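Local coordinates for protein eukaryotic translation initiation factor 4 gamma 5 (Trypanosoma cruzi, PDB 6OZU) that probably works in the initiation of translation as a scaffold of the eIF4G family, its all-helical MIF4G domain offering surfaces to partner proteins, at residues V148-V153 against V198-A203; E206-M211 against F219-T224. All blocks are in the same frame, centred on the assembly; numbering follows the deposited sequence.

In the fold
Contact 1 and contact 2 come one after the other along the chain, on the same side of the domain centre, with their own centres about 14 Å apart. Helix 194-208 serves both: in contact 1 it meets the start of helix 150-162, and in contact 2 its C-terminal end and the turn that follows meet helix 215-235. Where they adjoin, Glu150 OE2 and Glu207 OE2 lie 4.2 Å apart, a closeness of like charges that may be mildly unfavourable. Together they illustrate how a MIF4G domain, built of packed helices without strands, holds its C-terminal helices together, joining a more distant helix in one contact and a sequence neighbour in the other.

Contact 1 of 2, residues V148-V153 against V198-A203; sequences VREKVV and VPKFRA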
loop_
_atom_site.group_PDB
_atom_site.type_symbol
_atom_site.label_atom_id
_atom_site.label_comp_id
_atom_site.label_asym_id
_atom_site.label_seq_id
_atom_site.Cartn_x
_atom_site.Cartn_y
_atom_site.Cartn_z
ATOM N N VAL A 148 0.650 7.053 2.713
ATOM C CA VAL A 148 2.009 6.527 2.649
ATOM C C VAL A 148 2.849 7.477 1.806
ATOM O O VAL A 148 2.357 8.042 0.810
ATOM C CB VAL A 148 2.084 5.044 2.181
ATOM C CG1 VAL A 148 1.794 4.884 0.690
ATOM C CG2 VAL A 148 3.423 4.428 2.530
ATOM N N ARG A 149 4.111 7.661 2.218
ATOM C CA ARG A 149 5.063 8.542 1.549
ATOM C C ARG A 149 5.436 7.979 0.183
ATOM O O ARG A 149 5.598 6.770 0.043
ATOM C CB ARG A 149 6.340 8.702 2.406
ATOM C CG ARG A 149 6.138 9.199 3.837
ATOM C CD ARG A 149 7.290 8.774 4.739
ATOM N NE ARG A 149 7.588 9.803 5.726
ATOM C CZ ARG A 149 8.559 9.727 6.631
ATOM N NH1 ARG A 149 9.334 8.646 6.700
ATOM N NH2 ARG A 149 8.756 10.721 7.488
ATOM N N GLU A 150 5.613 8.863 -0.810
ATOM C CA GLU A 150 6.037 8.531 -2.179
ATOM C C GLU A 150 7.333 7.678 -2.119
ATOM O O GLU A 150 7.474 6.729 -2.887
ATOM C CB GLU A 150 6.285 9.841 -2.953
ATOM C CG GLU A 150 5.927 9.816 -4.436
ATOM C CD GLU A 150 6.305 11.055 -5.236
ATOM O OE1 GLU A 150 5.629 12.096 -5.072
ATOM O OE2 GLU A 150 7.254 10.980 -6.048
ATOM N N LYS A 151 8.230 7.989 -1.152
ATOM C CA LYS A 151 9.511 7.309 -0.874
ATOM C C LYS A 151 9.357 5.836 -0.480
ATOM O O LYS A 151 10.242 5.039 -0.785
ATOM C CB LYS A 151 10.344 8.033 0.210
ATOM C CG LYS A 151 9.835 9.384 0.732
ATOM C CD LYS A 151 10.425 9.638 2.122
ATOM C CE LYS A 151 10.567 11.091 2.508
ATOM N NZ LYS A 151 11.765 11.721 1.883
ATOM N N VAL A 152 8.265 5.481 0.218
ATOM C CA VAL A 152 7.972 4.095 0.628
ATOM C C VAL A 152 7.602 3.272 -0.609
ATOM O O VAL A 152 8.116 2.166 -0.799
ATOM C CB VAL A 152 6.872 4.021 1.725
ATOM C CG1 VAL A 152 6.490 2.570 2.060
ATOM C CG2 VAL A 152 7.320 4.759 2.991
ATOM N N VAL A 153 6.742 3.850 -1.460
ATOM C CA VAL A 153 6.289 3.279 -2.719
ATOM C C VAL A 153 7.501 2.995 -3.621
ATOM O O VAL A 153 7.643 1.874 -4.108
ATOM C CB VAL A 153 5.217 4.177 -3.395
ATOM C CG1 VAL A 153 4.603 3.486 -4.631
ATOM C CG2 VAL A 153 4.130 4.553 -2.393
ATOM N N VAL A 198 -2.025 10.151 -9.496
ATOM C CA VAL A 198 -1.614 9.612 -10.809
ATOM C C VAL A 198 -0.281 10.301 -11.252
ATOM O O VAL A 198 0.669 9.559 -11.525
ATOM C CB VAL A 198 -2.767 9.645 -11.830
ATOM C CG1 VAL A 198 -2.277 9.419 -13.261
ATOM C CG2 VAL A 198 -3.821 8.620 -11.448
ATOM N N PRO A 199 -0.094 11.651 -11.136
ATOM C CA PRO A 199 1.226 12.237 -11.443
ATOM C C PRO A 199 2.320 11.843 -10.454
ATOM O O PRO A 199 3.488 11.806 -10.848
ATOM C CB PRO A 199 0.962 13.743 -11.399
ATOM C CG PRO A 199 -0.521 13.857 -11.633
ATOM C CD PRO A 199 -1.074 12.722 -10.865
ATOM N N LYS A 200 1.948 11.534 -9.182
ATOM C CA LYS A 200 2.869 11.115 -8.121
ATOM C C LYS A 200 3.437 9.721 -8.406
ATOM O O LYS A 200 4.628 9.495 -8.176
ATOM C CB LYS A 200 2.180 11.137 -6.754
ATOM C CG LYS A 200 2.176 12.462 -6.034
ATOM C CD LYS A 200 1.402 12.344 -4.716
ATOM C CE LYS A 200 1.745 13.405 -3.700
ATOM N NZ LYS A 200 2.752 12.942 -2.688
ATOM N N PHE A 201 2.589 8.789 -8.881
ATOM C CA PHE A 201 3.001 7.418 -9.219
ATOM C C PHE A 201 3.863 7.409 -10.469
ATOM O O PHE A 201 4.805 6.629 -10.554
ATOM C CB PHE A 201 1.783 6.499 -9.385
ATOM C CG PHE A 201 2.118 5.028 -9.521
ATOM C CD1 PHE A 201 2.634 4.307 -8.439
ATOM C CD2 PHE A 201 1.872 4.349 -10.709
ATOM C CE1 PHE A 201 2.944 2.948 -8.566
ATOM C CE2 PHE A 201 2.166 2.984 -10.828
ATOM C CZ PHE A 201 2.689 2.289 -9.751
ATOM N N ARG A 202 3.554 8.296 -11.426
ATOM C CA ARG A 202 4.309 8.473 -12.676
ATOM C C ARG A 202 5.737 8.936 -12.348
ATOM O O ARG A 202 6.689 8.431 -12.938
ATOM C CB ARG A 202 3.583 9.458 -13.612
ATOM C CG ARG A 202 4.250 9.645 -14.950
ATOM C CD ARG A 202 3.674 10.819 -15.715
ATOM N NE ARG A 202 4.230 10.930 -17.062
ATOM C CZ ARG A 202 5.348 11.557 -17.412
ATOM N NH1 ARG A 202 6.136 12.089 -16.489
ATOM N NH2 ARG A 202 5.712 11.612 -18.687
ATOM N N ALA A 203 5.865 9.863 -11.390
ATOM C CA ALA A 203 7.129 10.406 -10.881
ATOM C C ALA A 203 8.026 9.315 -10.270
ATOM O O ALA A 203 9.240 9.343 -10.475
ATOM C CB ALA A 203 6.846 11.476 -9.845
#
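Glu150 and Lys200 reach across from facing helices, their side chains passing at a slant along the polar edge of this junction, while Val153 and Phe201 make the inner side apolar. Glu150 starts helix 150-162, immediately after the N-cap residue Arg149, and its chain runs straight out beyond CG to bring the carboxylate over the flank of helix 194-208. There OE1 lies 3.6 Å from Lys200 CG, touching the aliphatic stem as well as facing the charge. In the lysine, a chi1 of -86° sets CG on the side of the backbone N, and a bend at the last torsion (chi4 -97°) turns the ammonium group to the acid. The resulting salt bridge is long, with Lys200 NZ 3.8 Å from Glu150 OE1. The second carboxylate oxygen looks along the helix instead, placing Glu150 OE2 3.9 Å from Ala203 CB.

Deeper in the domain, Val153 approaches Phe201 from the rim of the ring, close to the ring plane, with Val153 CG1 4.3 Å from Phe201 CE1. Although the phenylalanine departs from its backbone pointing away from the valine's helix, the far part of its ring comes back nearer. Phe143 of helix 118-144 touches Val153, Lys200 and Phe201, while Leu182, Leu183 and Cys186 of helix 173-186 and Ile228 of helix 215-235 surround the phenylalanine further. This is helix-to-helix packing of the HEAT-like kind known for MIF4G domains. On the polar edge two oxygens also approach, Glu150 OE2 standing 3.7 Å from Lys200 O, a closeness that the long bridge to the ammonium group probably offsets in part. Attraction there is thus likely to be modest, helped by aliphatic contact and by the hydrophobic touch within.

Contact 2 of 2, residues E206-M211 against F219-T224; sequences EELMHM and FLLLNT
Met209 fits against helix 215-235 by lying along one leucine and across the next, which gives this junction its shape. Its CG rests 3.6 Å from Leu221 CB, the two side chains running alongside with reversed sense. The methionine then bends at both chi2 and chi3 (-149° and 62°), turning its thioether toward Leu222, which it meets athwart. The terminal Met209 CE packs 3.7 Å from Leu222 CD2, and the branch of Leu222 sits against the bend of the methionine. The modelled 3.3 Å between Met209 SD and the same Leu222 CD2 is unusually short, and its exact value is doubtful.

Leu221 supplies the matching bump from the other side. Its CD1 enters the hollow beside the backbone between Leu208 and Met209, lying 3.9 Å from Leu208 C and 3.8 Å from Met209 CG. Leu208 itself stands nearly perpendicular to Leu221, with Leu208 CB 4.1 Å from Leu221 CD1, and Leu157 and Glu158 of helix 150-162 touch it as well.

At the hollow, a type I beta turn runs from Leu208 to Met211. His210 ND1 donates to Glu206 O at 3.0 Å, a somewhat bent bond (137° at the hydrogen) that ties His210 back to the backbone of Glu206, and Leu208 O is hydrogen-bonded to the hydroxyl of Tyr162. These bonds probably help hold the turn in shape.

Such packing lies near the connection between two consecutive, antiparallel helices, as is usual in the HEAT-like architecture of MIF4G domains. Between the two segments the adhesion is purely apolar, dispersion between methyls, methylenes and a sulfur, and it therefore depends on complementary shape more than on directed bonds.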
loop_
_atom_site.group_PDB
_atom_site.type_symbol
_atom_site.label_atom_id
_atom_site.label_comp_id
_atom_site.label_asym_id
_atom_site.label_seq_id
_atom_site.Cartn_x
_atom_site.Cartn_y
_atom_site.Cartn_z
ATOM N N GLU A 206 9.492 7.271 -12.983
ATOM C CA GLU A 206 10.544 8.060 -13.647
ATOM C C GLU A 206 11.845 7.977 -12.850
ATOM O O GLU A 206 12.911 7.961 -13.457
ATOM C CB GLU A 206 10.134 9.526 -13.849
ATOM C CG GLU A 206 9.154 9.763 -14.989
ATOM C CD GLU A 206 9.695 9.687 -16.409
ATOM O OE1 GLU A 206 8.995 9.098 -17.261
ATOM O OE2 GLU A 206 10.801 10.210 -16.675
ATOM N N GLU A 207 11.761 7.903 -11.498
ATOM C CA GLU A 207 12.912 7.738 -10.611
ATOM C C GLU A 207 13.588 6.388 -10.801
ATOM O O GLU A 207 14.811 6.334 -10.898
ATOM C CB GLU A 207 12.528 7.929 -9.151
ATOM C CG GLU A 207 12.608 9.369 -8.724
ATOM C CD GLU A 207 12.278 9.631 -7.272
ATOM O OE1 GLU A 207 13.218 9.895 -6.483
ATOM O OE2 GLU A 207 11.073 9.588 -6.930
ATOM N N LEU A 208 12.807 5.302 -10.877
ATOM C CA LEU A 208 13.318 3.951 -11.124
ATOM C C LEU A 208 14.065 3.891 -12.473
ATOM O O LEU A 208 14.977 3.087 -12.636
ATOM C CB LEU A 208 12.170 2.928 -11.116
ATOM C CG LEU A 208 11.426 2.740 -9.799
ATOM C CD1 LEU A 208 10.057 2.183 -10.049
ATOM C CD2 LEU A 208 12.203 1.877 -8.835
ATOM N N MET A 209 13.699 4.762 -13.413
ATOM C CA MET A 209 14.324 4.865 -14.724
ATOM C C MET A 209 15.730 5.427 -14.662
ATOM O O MET A 209 16.488 5.298 -15.627
ATOM C CB MET A 209 13.486 5.764 -15.587
ATOM C CG MET A 209 12.405 5.052 -16.220
ATOM S SD MET A 209 12.140 5.868 -17.723
ATOM C CE MET A 209 13.775 5.582 -18.522
ATOM N N HIS A 210 16.058 6.106 -13.556
ATOM C CA HIS A 210 17.379 6.679 -13.352
ATOM C C HIS A 210 18.096 5.858 -12.276
ATOM O O HIS A 210 18.728 6.403 -11.371
ATOM C CB HIS A 210 17.281 8.192 -13.087
ATOM C CG HIS A 210 16.740 8.945 -14.272
ATOM N ND1 HIS A 210 15.404 9.316 -14.346
ATOM C CD2 HIS A 210 17.354 9.307 -15.425
ATOM C CE1 HIS A 210 15.256 9.919 -15.519
ATOM N NE2 HIS A 210 16.399 9.933 -16.208
ATOM N N MET A 211 17.948 4.510 -12.385
ATOM C CA MET A 211 18.540 3.480 -11.526
ATOM C C MET A 211 19.194 2.381 -12.368
ATOM O O MET A 211 19.270 1.217 -11.964
ATOM C CB MET A 211 17.508 2.920 -10.547
ATOM C CG MET A 211 17.215 3.859 -9.416
ATOM S SD MET A 211 15.971 3.195 -8.296
ATOM C CE MET A 211 15.634 4.651 -7.342
ATOM N N PHE A 219 12.133 -0.532 -21.317
ATOM C CA PHE A 219 10.911 -0.660 -22.111
ATOM C C PHE A 219 9.693 -0.745 -21.181
ATOM O O PHE A 219 8.693 -0.078 -21.435
ATOM C CB PHE A 219 10.976 -1.849 -23.099
ATOM C CG PHE A 219 9.847 -1.857 -24.108
ATOM C CD1 PHE A 219 9.885 -1.035 -25.232
ATOM C CD2 PHE A 219 8.722 -2.657 -23.913
ATOM C CE1 PHE A 219 8.813 -1.008 -26.140
ATOM C CE2 PHE A 219 7.657 -2.636 -24.832
ATOM C CZ PHE A 219 7.713 -1.813 -25.938
ATOM N N LEU A 220 9.810 -1.504 -20.078
ATOM C CA LEU A 220 8.751 -1.656 -19.086
ATOM C C LEU A 220 8.350 -0.318 -18.474
ATOM O O LEU A 220 7.170 0.030 -18.516
ATOM C CB LEU A 220 9.153 -2.646 -17.989
ATOM C CG LEU A 220 8.092 -2.906 -16.912
ATOM C CD1 LEU A 220 7.540 -4.264 -17.035
ATOM C CD2 LEU A 220 8.645 -2.715 -15.556
ATOM N N LEU A 221 9.322 0.431 -17.921
ATOM C CA LEU A 221 9.079 1.723 -17.270
ATOM C C LEU A 221 8.615 2.820 -18.227
ATOM O O LEU A 221 7.705 3.577 -17.874
ATOM C CB LEU A 221 10.298 2.152 -16.477
ATOM C CG LEU A 221 10.703 1.232 -15.321
ATOM C CD1 LEU A 221 12.137 1.482 -14.902
ATOM C CD2 LEU A 221 9.701 1.321 -14.143
ATOM N N LEU A 222 9.186 2.866 -19.454
ATOM C CA LEU A 222 8.795 3.844 -20.467
ATOM C C LEU A 222 7.426 3.585 -21.046
ATOM O O LEU A 222 6.695 4.543 -21.271
ATOM C CB LEU A 222 9.840 3.983 -21.590
ATOM C CG LEU A 222 11.157 4.656 -21.182
ATOM C CD1 LEU A 222 12.154 4.576 -22.279
ATOM C CD2 LEU A 222 10.942 6.106 -20.821
ATOM N N ASN A 223 7.074 2.304 -21.321
ATOM C CA ASN A 223 5.756 1.954 -21.855
ATOM C C ASN A 223 4.657 2.192 -20.817
ATOM O O ASN A 223 3.568 2.637 -21.191
ATOM C CB ASN A 223 5.701 0.524 -22.397
ATOM C CG ASN A 223 4.685 0.330 -23.491
ATOM O OD1 ASN A 223 4.077 -0.724 -23.637
ATOM N ND2 ASN A 223 4.452 1.361 -24.263
ATOM N N THR A 224 4.965 1.935 -19.522
ATOM C CA THR A 224 4.052 2.127 -18.392
ATOM C C THR A 224 3.722 3.625 -18.214
ATOM O O THR A 224 2.540 3.996 -18.196
ATOM C CB THR A 224 4.588 1.425 -17.130
ATOM O OG1 THR A 224 4.669 0.023 -17.385
ATOM C CG2 THR A 224 3.715 1.636 -15.945
#